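Local atomic coordinates of oligopeptide ABC transporter OppAIV (Borrelia burgdorferi B31, PDB entry 4GL8), a protein that probably binds oligopeptides outside the inner membrane as the solute-binding component of an ABC-type peptide transporter. Residues A[326-332]-A[494-499]; A[453-458]-A[484-489]; A[60-64]-A[183-187]; A[365-371]-A[397-402]. All coordinates share one frame; numbering follows the deposited sequence. Where two conformers were deposited one is given.

Contact 1. Residues A[326-332]-A[494-499]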
loop_
_atom_site.group_PDB
_atom_site.type_symbol
_atom_site.label_atom_id
_atom_site.label_comp_id
_atom_site.label_asym_id
_atom_site.label_seq_id
_atom_site.Cartn_x
_atom_site.Cartn_y
_atom_site.Cartn_z
ATOM N N SER A 326 -1.047 17.437 -10.033
ATOM C CA SER A 326 -2.218 16.855 -10.753
ATOM C C SER A 326 -3.001 15.902 -9.841
ATOM O O SER A 326 -3.974 15.287 -10.251
ATOM C CB SER A 326 -1.875 16.104 -12.061
ATOM O OG SER A 326 -1.509 14.753 -11.778
ATOM N N SER A 327 -2.566 15.765 -8.602
ATOM C CA SER A 327 -3.375 15.142 -7.580
ATOM C C SER A 327 -4.732 15.804 -7.515
ATOM O O SER A 327 -4.863 16.996 -7.742
ATOM C CB SER A 327 -2.685 15.263 -6.228
ATOM O OG SER A 327 -1.493 14.492 -6.222
ATOM N N ILE A 328 -5.741 15.018 -7.179
ATOM C CA ILE A 328 -7.106 15.492 -7.136
ATOM C C ILE A 328 -7.446 15.842 -5.682
ATOM O O ILE A 328 -7.501 14.974 -4.848
ATOM C CB ILE A 328 -8.112 14.419 -7.600
ATOM C CG1 ILE A 328 -7.727 13.792 -8.961
ATOM C CG2 ILE A 328 -9.525 14.989 -7.615
ATOM C CD1 ILE A 328 -7.946 14.684 -10.151
ATOM N N PRO A 329 -7.732 17.115 -5.398
ATOM C CA PRO A 329 -8.191 17.457 -4.048
ATOM C C PRO A 329 -9.561 16.846 -3.764
ATOM O O PRO A 329 -10.395 16.831 -4.637
ATOM C CB PRO A 329 -8.228 18.991 -4.072
ATOM C CG PRO A 329 -8.415 19.343 -5.500
ATOM C CD PRO A 329 -7.789 18.261 -6.327
ATOM N N THR A 330 -9.772 16.308 -2.568
ATOM C CA THR A 330 -10.997 15.543 -2.278
ATOM C C THR A 330 -11.335 15.430 -0.776
ATOM O O THR A 330 -10.470 15.511 0.084
ATOM C CB THR A 330 -10.969 14.111 -2.895
ATOM O OG1 THR A 330 -12.293 13.596 -2.985
ATOM C CG2 THR A 330 -10.168 13.145 -2.039
ATOM N N ARG A 331 -12.620 15.249 -0.495
ATOM C CA ARG A 331 -13.100 14.884 0.816
ATOM C C ARG A 331 -13.333 13.372 0.883
ATOM O O ARG A 331 -13.646 12.835 1.955
ATOM C CB ARG A 331 -14.384 15.624 1.104
ATOM C CG ARG A 331 -14.182 17.108 1.351
ATOM C CD ARG A 331 -13.938 17.364 2.823
ATOM N NE ARG A 331 -15.002 16.781 3.632
ATOM C CZ ARG A 331 -16.234 17.291 3.744
ATOM N NH1 ARG A 331 -16.567 18.419 3.147
ATOM N NH2 ARG A 331 -17.134 16.662 4.485
ATOM N N ARG A 332 -13.171 12.702 -0.266
ATOM C CA ARG A 332 -13.375 11.261 -0.384
ATOM C C ARG A 332 -12.283 10.446 0.272
ATOM O O ARG A 332 -11.126 10.875 0.370
ATOM C CB ARG A 332 -13.484 10.812 -1.859
ATOM C CG ARG A 332 -14.729 11.307 -2.622
ATOM C CD ARG A 332 -15.925 10.368 -2.531
ATOM N NE ARG A 332 -15.533 9.039 -2.971
ATOM C CZ ARG A 332 -15.494 8.609 -4.232
ATOM N NH1 ARG A 332 -15.914 9.357 -5.242
ATOM N NH2 ARG A 332 -15.066 7.381 -4.484
ATOM N N PHE A 494 -9.198 13.761 5.223
ATOM C CA PHE A 494 -8.944 13.261 3.883
ATOM C C PHE A 494 -8.582 14.436 2.982
ATOM O O PHE A 494 -9.286 15.459 2.955
ATOM C CB PHE A 494 -10.178 12.531 3.348
ATOM C CG PHE A 494 -10.558 11.330 4.160
ATOM C CD1 PHE A 494 -9.890 10.141 4.000
ATOM C CD2 PHE A 494 -11.575 11.398 5.098
ATOM C CE1 PHE A 494 -10.240 9.029 4.759
ATOM C CE2 PHE A 494 -11.943 10.295 5.848
ATOM C CZ PHE A 494 -11.263 9.112 5.699
ATOM N N LEU A 495 -7.510 14.267 2.225
ATOM C CA LEU A 495 -6.901 15.370 1.505
ATOM C C LEU A 495 -6.937 15.276 -0.018
ATOM O O LEU A 495 -7.360 16.210 -0.689
ATOM C CB LEU A 495 -5.444 15.523 1.957
ATOM C CG LEU A 495 -5.257 15.999 3.404
ATOM C CD1 LEU A 495 -3.810 15.884 3.823
ATOM C CD2 LEU A 495 -5.712 17.423 3.559
ATOM N N ASN A 496 -6.436 14.189 -0.582
ATOM C CA ASN A 496 -6.473 14.073 -2.030
ATOM C C ASN A 496 -6.279 12.654 -2.497
ATOM O O ASN A 496 -5.968 11.755 -1.705
ATOM C CB ASN A 496 -5.436 14.984 -2.688
ATOM C CG ASN A 496 -4.041 14.736 -2.169
ATOM O OD1 ASN A 496 -3.457 13.684 -2.412
ATOM N ND2 ASN A 496 -3.502 15.710 -1.437
ATOM N N ILE A 497 -6.540 12.466 -3.783
ATOM C CA ILE A 497 -6.234 11.246 -4.479
ATOM C C ILE A 497 -4.922 11.517 -5.172
ATOM O O ILE A 497 -4.816 12.436 -5.992
ATOM C CB ILE A 497 -7.275 10.917 -5.558
ATOM C CG1 ILE A 497 -8.703 10.949 -4.983
ATOM C CG2 ILE A 497 -6.893 9.602 -6.236
ATOM C CD1 ILE A 497 -8.998 9.933 -3.882
ATOM N N THR A 498 -3.935 10.689 -4.889
ATOM C CA THR A 498 -2.529 10.987 -5.220
ATOM C C THR A 498 -2.209 10.836 -6.708
ATOM O O THR A 498 -2.791 10.001 -7.377
ATOM C CB THR A 498 -1.623 10.034 -4.405
ATOM O OG1 THR A 498 -1.586 10.480 -3.043
ATOM C CG2 THR A 498 -0.214 9.951 -4.987
ATOM N N SER A 499 -1.281 11.656 -7.197
ATOM C CA SER A 499 -0.601 11.442 -8.480
ATOM C C SER A 499 0.886 11.353 -8.224
ATOM O O SER A 499 1.440 12.250 -7.626
ATOM C CB SER A 499 -0.847 12.610 -9.436
ATOM O OG SER A 499 -2.222 12.653 -9.807
#

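Contact 2. Residues A[453-458]-A[484-489]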
loop_
_atom_site.group_PDB
_atom_site.type_symbol
_atom_site.label_atom_id
_atom_site.label_comp_id
_atom_site.label_asym_id
_atom_site.label_seq_id
_atom_site.Cartn_x
_atom_site.Cartn_y
_atom_site.Cartn_z
ATOM N N TYR A 453 -10.597 4.253 16.092
ATOM C CA TYR A 453 -11.882 4.552 15.495
ATOM C C TYR A 453 -12.703 3.271 15.499
ATOM O O TYR A 453 -12.192 2.181 15.205
ATOM C CB TYR A 453 -11.747 5.114 14.085
ATOM C CG TYR A 453 -13.091 5.356 13.417
ATOM C CD1 TYR A 453 -13.962 6.328 13.874
ATOM C CD2 TYR A 453 -13.481 4.601 12.330
ATOM C CE1 TYR A 453 -15.190 6.532 13.263
ATOM C CE2 TYR A 453 -14.700 4.811 11.699
ATOM C CZ TYR A 453 -15.553 5.772 12.171
ATOM O OH TYR A 453 -16.779 5.945 11.543
ATOM N N SER A 454 -13.974 3.406 15.859
ATOM C CA SER A 454 -14.892 2.282 15.855
ATOM C C SER A 454 -16.322 2.760 15.757
ATOM O O SER A 454 -16.856 3.389 16.649
ATOM C CB SER A 454 -14.743 1.427 17.123
ATOM O OG SER A 454 -15.671 0.352 17.063
ATOM N N ASN A 455 -16.933 2.455 14.638
ATOM C CA ASN A 455 -18.318 2.771 14.430
ATOM C C ASN A 455 -18.976 1.476 13.977
ATOM O O ASN A 455 -18.693 0.961 12.889
ATOM C CB ASN A 455 -18.460 3.876 13.393
ATOM C CG ASN A 455 -19.902 4.223 13.133
ATOM O OD1 ASN A 455 -20.687 3.362 12.797
ATOM N ND2 ASN A 455 -20.251 5.462 13.297
ATOM N N SER A 456 -19.809 0.925 14.841
ATOM C CA SER A 456 -20.395 -0.378 14.568
ATOM C C SER A 456 -21.369 -0.340 13.374
ATOM O O SER A 456 -21.457 -1.306 12.637
ATOM C CB SER A 456 -21.049 -0.944 15.839
ATOM O OG SER A 456 -22.206 -0.215 16.130
ATOM N N GLU A 457 -22.044 0.785 13.142
ATOM C CA GLU A 457 -22.884 0.900 11.959
ATOM C C GLU A 457 -22.052 0.781 10.662
ATOM O O GLU A 457 -22.438 0.049 9.740
ATOM C CB GLU A 457 -23.705 2.192 11.936
ATOM C CG GLU A 457 -24.246 2.456 10.527
ATOM C CD GLU A 457 -25.183 3.658 10.395
ATOM O OE1 GLU A 457 -25.081 4.640 11.174
ATOM O OE2 GLU A 457 -26.033 3.608 9.480
ATOM N N TYR A 458 -20.926 1.495 10.600
ATOM C CA TYR A 458 -19.923 1.329 9.531
ATOM C C TYR A 458 -19.453 -0.128 9.354
ATOM O O TYR A 458 -19.519 -0.682 8.237
ATOM C CB TYR A 458 -18.717 2.240 9.786
ATOM C CG TYR A 458 -17.682 2.269 8.684
ATOM C CD1 TYR A 458 -16.577 1.425 8.716
ATOM C CD2 TYR A 458 -17.772 3.161 7.653
ATOM C CE1 TYR A 458 -15.612 1.451 7.728
ATOM C CE2 TYR A 458 -16.806 3.202 6.653
ATOM C CZ TYR A 458 -15.726 2.345 6.702
ATOM O OH TYR A 458 -14.781 2.381 5.711
ATOM N N ILE A 484 -20.368 7.929 6.121
ATOM C CA ILE A 484 -20.195 8.020 7.569
ATOM C C ILE A 484 -18.805 8.547 7.919
ATOM O O ILE A 484 -18.677 9.433 8.753
ATOM C CB ILE A 484 -20.427 6.658 8.276
ATOM C CG1 ILE A 484 -21.895 6.235 8.196
ATOM C CG2 ILE A 484 -19.998 6.705 9.727
ATOM C CD1 ILE A 484 -22.091 4.802 8.607
ATOM N N ILE A 485 -17.762 7.997 7.316
ATOM C CA ILE A 485 -16.403 8.511 7.581
ATOM C C ILE A 485 -16.095 9.877 6.942
ATOM O O ILE A 485 -15.453 10.697 7.577
ATOM C CB ILE A 485 -15.301 7.486 7.270
ATOM C CG1 ILE A 485 -15.255 7.135 5.790
ATOM C CG2 ILE A 485 -15.514 6.257 8.160
ATOM C CD1 ILE A 485 -14.312 5.991 5.469
ATOM N N ILE A 486 -16.565 10.139 5.723
ATOM C CA ILE A 486 -16.274 11.440 5.074
ATOM C C ILE A 486 -17.195 12.629 5.381
ATOM O O ILE A 486 -16.731 13.752 5.243
ATOM C CB ILE A 486 -16.038 11.324 3.525
ATOM C CG1 ILE A 486 -17.327 11.145 2.732
ATOM C CG2 ILE A 486 -15.092 10.172 3.205
ATOM C CD1 ILE A 486 -17.074 11.046 1.235
ATOM N N GLU A 487 -18.464 12.411 5.760
ATOM C CA GLU A 487 -19.406 13.521 6.118
ATOM C C GLU A 487 -19.856 13.576 7.575
ATOM O O GLU A 487 -20.461 14.563 7.965
ATOM C CB GLU A 487 -20.742 13.474 5.354
ATOM C CG GLU A 487 -20.737 12.951 3.929
ATOM C CD GLU A 487 -22.112 13.132 3.220
ATOM O OE1 GLU A 487 -22.343 12.446 2.207
ATOM O OE2 GLU A 487 -22.966 13.955 3.646
ATOM N N ARG A 488 -19.656 12.519 8.349
ATOM C CA ARG A 488 -20.221 12.462 9.699
ATOM C C ARG A 488 -19.168 12.321 10.781
ATOM O O ARG A 488 -19.088 13.166 11.643
ATOM C CB ARG A 488 -21.246 11.320 9.824
ATOM C CG ARG A 488 -22.009 11.322 11.145
ATOM C CD ARG A 488 -23.224 10.389 11.131
ATOM N NE ARG A 488 -22.910 9.036 11.592
ATOM C CZ ARG A 488 -23.584 7.926 11.243
ATOM N NH1 ARG A 488 -23.197 6.744 11.728
ATOM N NH2 ARG A 488 -24.634 7.976 10.405
ATOM N N ASP A 489 -18.383 11.246 10.763
ATOM C CA ASP A 489 -17.449 10.971 11.855
ATOM C C ASP A 489 -16.074 11.632 11.693
ATOM O O ASP A 489 -15.428 11.879 12.695
ATOM C CB ASP A 489 -17.278 9.465 12.090
ATOM C CG ASP A 489 -18.489 8.819 12.785
ATOM O OD1 ASP A 489 -19.468 9.530 13.094
ATOM O OD2 ASP A 489 -18.451 7.583 13.009
#

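Contact 3. Residues A[60-64]-A[183-187]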
loop_
_atom_site.group_PDB
_atom_site.type_symbol
_atom_site.label_atom_id
_atom_site.label_comp_id
_atom_site.label_asym_id
_atom_site.label_seq_id
_atom_site.Cartn_x
_atom_site.Cartn_y
_atom_site.Cartn_z
ATOM N N MET A 60 11.060 -10.133 -6.653
ATOM C CA MET A 60 11.714 -11.345 -6.252
ATOM C C MET A 60 10.794 -12.521 -6.086
ATOM O O MET A 60 11.238 -13.619 -6.279
ATOM C CB MET A 60 12.472 -11.135 -4.960
ATOM C CG MET A 60 13.478 -10.021 -5.070
ATOM S SD MET A 60 14.643 -9.989 -3.716
ATOM C CE MET A 60 13.650 -9.261 -2.440
ATOM N N PHE A 61 9.539 -12.287 -5.711
ATOM C CA PHE A 61 8.585 -13.352 -5.412
ATOM C C PHE A 61 7.380 -13.259 -6.334
ATOM O O PHE A 61 6.668 -12.254 -6.366
ATOM C CB PHE A 61 8.166 -13.316 -3.929
ATOM C CG PHE A 61 9.305 -13.594 -2.989
ATOM C CD1 PHE A 61 10.148 -12.568 -2.577
ATOM C CD2 PHE A 61 9.587 -14.881 -2.593
ATOM C CE1 PHE A 61 11.240 -12.842 -1.764
ATOM C CE2 PHE A 61 10.666 -15.153 -1.776
ATOM C CZ PHE A 61 11.506 -14.133 -1.367
ATOM N N LEU A 62 7.184 -14.342 -7.076
ATOM C CA LEU A 62 6.048 -14.537 -7.955
ATOM C C LEU A 62 4.827 -14.982 -7.152
ATOM O O LEU A 62 4.905 -15.924 -6.376
ATOM C CB LEU A 62 6.418 -15.606 -8.963
ATOM C CG LEU A 62 5.638 -15.680 -10.255
ATOM C CD1 LEU A 62 5.718 -14.342 -11.002
ATOM C CD2 LEU A 62 6.223 -16.833 -11.080
ATOM N N GLY A 63 3.732 -14.253 -7.291
ATOM C CA GLY A 63 2.468 -14.641 -6.721
ATOM C C GLY A 63 1.776 -15.736 -7.519
ATOM O O GLY A 63 2.225 -16.117 -8.592
ATOM N N ILE A 64 0.658 -16.237 -6.990
ATOM C CA ILE A 64 -0.122 -17.233 -7.716
ATOM C C ILE A 64 -0.539 -16.559 -9.035
ATOM O O ILE A 64 -0.504 -17.173 -10.114
ATOM C CB ILE A 64 -1.314 -17.762 -6.881
ATOM C CG1 ILE A 64 -0.800 -18.559 -5.666
ATOM C CG2 ILE A 64 -2.183 -18.677 -7.721
ATOM C CD1 ILE A 64 -1.831 -18.780 -4.572
ATOM N N ILE A 183 1.500 -13.742 -1.420
ATOM C CA ILE A 183 2.583 -14.325 -2.211
ATOM C C ILE A 183 3.236 -15.438 -1.402
ATOM O O ILE A 183 3.594 -15.222 -0.257
ATOM C CB ILE A 183 3.614 -13.258 -2.657
ATOM C CG1 ILE A 183 2.907 -12.240 -3.547
ATOM C CG2 ILE A 183 4.766 -13.914 -3.400
ATOM C CD1 ILE A 183 3.759 -11.072 -3.999
ATOM N N PRO A 184 3.364 -16.638 -1.987
ATOM C CA PRO A 184 3.964 -17.742 -1.243
ATOM C C PRO A 184 5.442 -17.509 -0.937
ATOM O O PRO A 184 6.160 -16.891 -1.756
ATOM C CB PRO A 184 3.798 -18.948 -2.189
ATOM C CG PRO A 184 2.658 -18.544 -3.104
ATOM C CD PRO A 184 2.881 -17.081 -3.306
ATOM N N VAL A 185 5.877 -18.030 0.218
ATOM C CA VAL A 185 7.266 -17.907 0.662
ATOM C C VAL A 185 7.857 -19.294 0.891
ATOM O O VAL A 185 7.109 -20.237 1.097
ATOM C CB VAL A 185 7.381 -17.057 1.944
ATOM C CG1 VAL A 185 7.044 -15.614 1.644
ATOM C CG2 VAL A 185 6.477 -17.595 3.039
ATOM N N PRO A 186 9.204 -19.423 0.854
ATOM C CA PRO A 186 9.858 -20.750 0.887
ATOM C C PRO A 186 9.982 -21.360 2.284
ATOM O O PRO A 186 10.932 -21.060 3.052
ATOM C CB PRO A 186 11.239 -20.483 0.286
ATOM C CG PRO A 186 11.487 -19.030 0.533
ATOM C CD PRO A 186 10.136 -18.359 0.455
ATOM N N MET A 187 9.057 -22.259 2.586
ATOM C CA MET A 187 8.945 -22.766 3.933
ATOM C C MET A 187 10.119 -23.618 4.372
ATOM O O MET A 187 10.457 -23.586 5.532
ATOM C CB MET A 187 7.616 -23.479 4.157
ATOM C CG MET A 187 6.458 -22.477 4.309
ATOM S SD MET A 187 6.746 -21.158 5.515
ATOM C CE MET A 187 6.665 -22.077 7.037
HETATM O O HOH W 1 6.331 -17.071 -4.621
#

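Contact 4. Residues A[365-371]-A[397-402]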
loop_
_atom_site.group_PDB
_atom_site.type_symbol
_atom_site.label_atom_id
_atom_site.label_comp_id
_atom_site.label_asym_id
_atom_site.label_seq_id
_atom_site.Cartn_x
_atom_site.Cartn_y
_atom_site.Cartn_z
ATOM N N ASN A 365 -11.412 31.091 19.016
ATOM C CA ASN A 365 -10.143 31.619 18.479
ATOM C C ASN A 365 -8.903 30.819 18.893
ATOM O O ASN A 365 -7.808 31.368 19.010
ATOM C CB ASN A 365 -9.962 33.104 18.817
ATOM C CG ASN A 365 -8.929 33.782 17.902
ATOM O OD1 ASN A 365 -8.923 33.557 16.682
ATOM N ND2 ASN A 365 -8.027 34.584 18.493
ATOM N N GLY A 366 -9.103 29.518 19.099
ATOM C CA GLY A 366 -8.053 28.609 19.482
ATOM C C GLY A 366 -7.710 28.529 20.956
ATOM O O GLY A 366 -6.853 27.739 21.322
ATOM N N ASN A 367 -8.363 29.324 21.801
ATOM C CA ASN A 367 -8.049 29.353 23.243
ATOM C C ASN A 367 -8.100 27.970 23.900
ATOM O O ASN A 367 -9.059 27.216 23.700
ATOM C CB ASN A 367 -9.013 30.249 24.017
ATOM C CG ASN A 367 -8.896 31.706 23.645
ATOM O OD1 ASN A 367 -7.898 32.149 23.083
ATOM N ND2 ASN A 367 -9.931 32.467 23.971
ATOM N N ASN A 368 -7.048 27.645 24.648
ATOM C CA ASN A 368 -6.923 26.379 25.344
ATOM C C ASN A 368 -6.801 25.136 24.474
ATOM O O ASN A 368 -6.748 24.034 25.013
ATOM C CB ASN A 368 -8.058 26.227 26.368
ATOM C CG ASN A 368 -8.020 27.322 27.417
ATOM O OD1 ASN A 368 -6.997 27.510 28.084
ATOM N ND2 ASN A 368 -9.106 28.074 27.543
ATOM N N PHE A 369 -6.684 25.291 23.148
ATOM C CA PHE A 369 -6.323 24.148 22.301
ATOM C C PHE A 369 -4.910 23.650 22.647
ATOM O O PHE A 369 -3.974 24.435 22.674
ATOM C CB PHE A 369 -6.406 24.468 20.815
ATOM C CG PHE A 369 -6.626 23.229 19.963
ATOM C CD1 PHE A 369 -7.913 22.672 19.844
ATOM C CD2 PHE A 369 -5.563 22.590 19.348
ATOM C CE1 PHE A 369 -8.135 21.536 19.101
ATOM C CE2 PHE A 369 -5.784 21.430 18.625
ATOM C CZ PHE A 369 -7.077 20.905 18.489
ATOM N N PRO A 370 -4.757 22.345 22.943
ATOM C CA PRO A 370 -3.417 21.906 23.344
ATOM C C PRO A 370 -2.423 21.841 22.186
ATOM O O PRO A 370 -2.807 21.823 21.009
ATOM C CB PRO A 370 -3.648 20.499 23.916
ATOM C CG PRO A 370 -4.965 20.061 23.361
ATOM C CD PRO A 370 -5.774 21.291 23.107
ATOM N N LEU A 371 -1.151 21.773 22.529
ATOM C CA LEU A 371 -0.106 21.631 21.548
ATOM C C LEU A 371 -0.001 20.174 21.096
ATOM O O LEU A 371 0.616 19.373 21.750
ATOM C CB LEU A 371 1.216 22.127 22.161
ATOM C CG LEU A 371 2.444 22.110 21.236
ATOM C CD1 LEU A 371 2.263 23.081 20.077
ATOM C CD2 LEU A 371 3.706 22.419 22.019
ATOM N N LEU A 397 -7.520 28.608 12.109
ATOM C CA LEU A 397 -8.057 28.177 13.385
ATOM C C LEU A 397 -7.322 28.803 14.570
ATOM O O LEU A 397 -7.818 28.740 15.687
ATOM C CB LEU A 397 -8.015 26.640 13.445
ATOM C CG LEU A 397 -8.952 25.846 12.515
ATOM C CD1 LEU A 397 -8.849 24.358 12.788
ATOM C CD2 LEU A 397 -10.399 26.271 12.708
ATOM N N ASN A 398 -6.165 29.440 14.320
ATOM C CA ASN A 398 -5.288 29.936 15.382
ATOM C C ASN A 398 -4.895 28.849 16.376
ATOM O O ASN A 398 -4.807 29.099 17.574
ATOM C CB ASN A 398 -5.926 31.120 16.128
ATOM C CG ASN A 398 -4.901 31.914 16.918
ATOM O OD1 ASN A 398 -3.733 31.938 16.553
ATOM N ND2 ASN A 398 -5.320 32.540 18.010
ATOM N N ILE A 399 -4.655 27.638 15.880
ATOM C CA ILE A 399 -4.028 26.605 16.709
ATOM C C ILE A 399 -2.618 26.302 16.223
ATOM O O ILE A 399 -2.336 26.434 15.011
ATOM C CB ILE A 399 -4.857 25.319 16.749
ATOM C CG1 ILE A 399 -4.817 24.589 15.429
ATOM C CG2 ILE A 399 -6.310 25.632 17.098
ATOM C CD1 ILE A 399 -5.816 23.472 15.374
ATOM N N ASN A 400 -1.764 25.876 17.173
ATOM C CA ASN A 400 -0.353 25.547 16.932
ATOM C C ASN A 400 -0.056 24.053 17.055
ATOM O O ASN A 400 -0.416 23.403 18.047
ATOM C CB ASN A 400 0.511 26.244 17.960
ATOM C CG ASN A 400 0.292 27.731 17.977
ATOM O OD1 ASN A 400 0.716 28.442 17.068
ATOM N ND2 ASN A 400 -0.367 28.211 19.006
ATOM N N VAL A 401 0.628 23.517 16.063
ATOM C CA VAL A 401 1.068 22.146 16.126
ATOM C C VAL A 401 2.580 22.125 15.965
ATOM O O VAL A 401 3.160 23.070 15.436
ATOM C CB VAL A 401 0.416 21.279 15.034
ATOM C CG1 VAL A 401 -1.086 21.171 15.262
ATOM C CG2 VAL A 401 0.722 21.806 13.628
ATOM N N GLN A 402 3.209 21.048 16.423
ATOM C CA GLN A 402 4.653 20.868 16.237
ATOM C C GLN A 402 4.892 19.708 15.291
ATOM O O GLN A 402 4.200 18.698 15.369
ATOM C CB GLN A 402 5.350 20.650 17.583
ATOM C CG GLN A 402 5.717 21.971 18.233
ATOM C CD GLN A 402 6.508 21.831 19.507
ATOM O OE1 GLN A 402 6.639 20.738 20.074
ATOM N NE2 GLN A 402 7.025 22.936 19.976
HETATM O O HOH W 2 -4.230 27.801 20.110
HETATM O O HOH W 3 -2.671 25.268 19.879
HETATM O O HOH W 4 -2.309 21.574 18.554
#

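Contact 1. Residues A[326-332]-A[494-499]
Ile497 N donates to Ile328 O at 2.9 Å, and Ile328 N returns the bond to Ile497 O at 3.0 Å, making the two isoleucines an antiparallel hydrogen-bonded pair. Toward one end of this ladder the backbone N of Ser499 gives its hydrogen to Ser327 OG at 3.0 Å, a side-chain oxygen standing where a strand would offer a carbonyl. Ser499 OG and Ser326 OG share a single hydroxyl-hydroxyl bond of 3.0 Å, in which either could be the donor. Short strand 328-329 thus edges the long strand 492-504, which also pairs with 287-293; there two consecutive residues, Leu495 and Asn496, sit opposite the single Ser289, a classic beta bulge. In the other direction, Thr330 N reaches Leu495 O at 3.1 Å from above the carbonyl plane. The methyl of Thr330 lies between its own backbone N and carbonyl carbon, and from there CG2 crosses the end of Ile497, 3.9 Å from CD1. The hydroxyl stands anti to N (chi1 -160°) and accepts from Arg332 N, closing an ST turn just past the ladder. Arg332 carries its guanidinium off to Asp336 and Glu482, while Phe494 CB packs 3.5 Å from Arg332 O.

Contact 2. Residues A[453-458]-A[484-489]
An N-capped helix start meets the last turns of another helix here: Asn455 caps helix 456-466, its OD1 accepting from Tyr458 N at 2.9 Å, and its amide nitrogen turns to helix 471-489. That ND2 donates to Asp489 OD2 at 2.8 Å on the syn side of the carboxylate. Tyr453 OH donates to the same oxygen, also at 2.8 Å, but on the anti side, with the tyrosine ring standing 75° from the carboxylate plane. Two donors from the capping segment therefore grip one oxygen and would probably stabilise its negative charge. Farther out, Glu457 reaches over on an extended chain and its OE1 forms a salt bridge with Arg488, accepting from NH1 at 2.9 Å. The nitrogen offers its N-H within the guanidinium plane, yet meets the carboxylate from above, and Ile484 CG1 lies over one face of that guanidinium. Beside the charges the packing is apolar. Ile484 CD1 rests 3.7 Å from Glu457 CG, and Ile485 CG2 touches both tyrosines, 3.6 Å from Tyr458 CE2. Asp489 and Ile484 also close a wider pi-type turn. Tyr458 OH runs on to Leu438 O at the end of helix 435-438, and Pro491, which touches Tyr453 and Ile485, comes just before strand 492-504.

Contact 3. Residues A[60-64]-A[183-187]
The Phe61 ring meets two groups obliquely, Pro186 CD at 3.9 Å from CE2 and Pro184 O at 4.1 Å from CD2, with the proline crossing the phenylalanine side chain at about a right angle. Both segments are loops: 60-64 runs from helix 51-57 into strand 65-67, the edge of a five-stranded antiparallel sheet, and 183-187 leads to helix 187-193, with Pro186 at its N-cap position. The contact is buried and joins these loops beside strand 74-84 and helix 109-119. At its centre Ile183 sends its two branches to different neighbours. CG2, anti to the backbone N of its own residue (the CG1 torsion is -62°), presses against Phe61 CB at 3.5 Å, and CG1 lies 4.0 Å from the CA of Gly63, the residue whose CA is nearest that of Ile183. Further along, Pro184 CD sits 3.9 Å from Leu62 O, and the proline also touches Leu78 and Ile112. Leu62 itself points away, to Leu78 and Tyr229, and its N is bonded to Ser206 OG. The polar link between the segments is a water between two backbone carbonyls: it donates to Pro184 O at 2.9 Å, while its 2.5 Å distance to Leu62 O is doubtfully short.

Contact 4. Residues A[365-371]-A[397-402]
Asn398 ND2 and Asn365 O make the direct hydrogen bond between the two segments, 2.9 Å long; the donor is tilted 25° from the carbonyl plane. The two amide side chains cross obliquely, their planes 34° apart. Next to this bond Gly366 passes close to the backbone of Asn398, its CA 3.8 Å from Asn398 O, and a water lies within bonding distance of Gly366 O and Asn398 O. Two more waters continue the row: one accepts from Asn400 N and lies near Phe369 O, the other donates to Asn400 O and stands doubtfully close to Pro370 O. The segments thus run beside each other largely through solvent, while the apolar side is closed by Phe369 and Ile399. The ring takes Ile399 CG2 in an off-centre CH-pi contact, 4.2 Å from its centroid, and Ile399 CD1 also lies over a face. Phe369 CG is anti to the backbone N (chi1 -155°), which swings the ring across to the isoleucine.

A type II beta turn from Gly366 to Phe369, closed by Phe369 N to Gly366 O, comes shortly before strand 372-377. That strand runs parallel to 401-406, and helix 380-397 links the two, a beta-alpha-beta crossover. Near the beginning of the strands, Leu371 reaches over: CD1 is 3.4 Å from Asn400 O, and CD2 lies 3.8 Å from Gln402 CD. Behind the pair stand Leu358 of helix 351-361 and Trp393 of the crossover helix, while Lys394 NZ holds the side-chain oxygens of Asn398 and Asn400.

How the contacts relate
Along the chain contact 3 closes first; contact 1 then opens a long loop within which contact 4 and after it contact 2 are nested. Contacts 1 and 2 are direct neighbours, with centres 20 Å apart: helix 471-489 runs into strand 492-504, and Arg331 NH2 probably hydrogen-bonds to Ile486 O. Contact 4 lies about 26 Å from contact 1 between centres, at the outer end of strands that connect through 422-428 and 287-293 to 492-504. Contact 3 is on the other side of the chain's centre, its own centre 33 to 49 Å from the others, beside a separate antiparallel sheet. Contacts 1, 2 and 4 thus lie in one part of the protein, contact 3 in another.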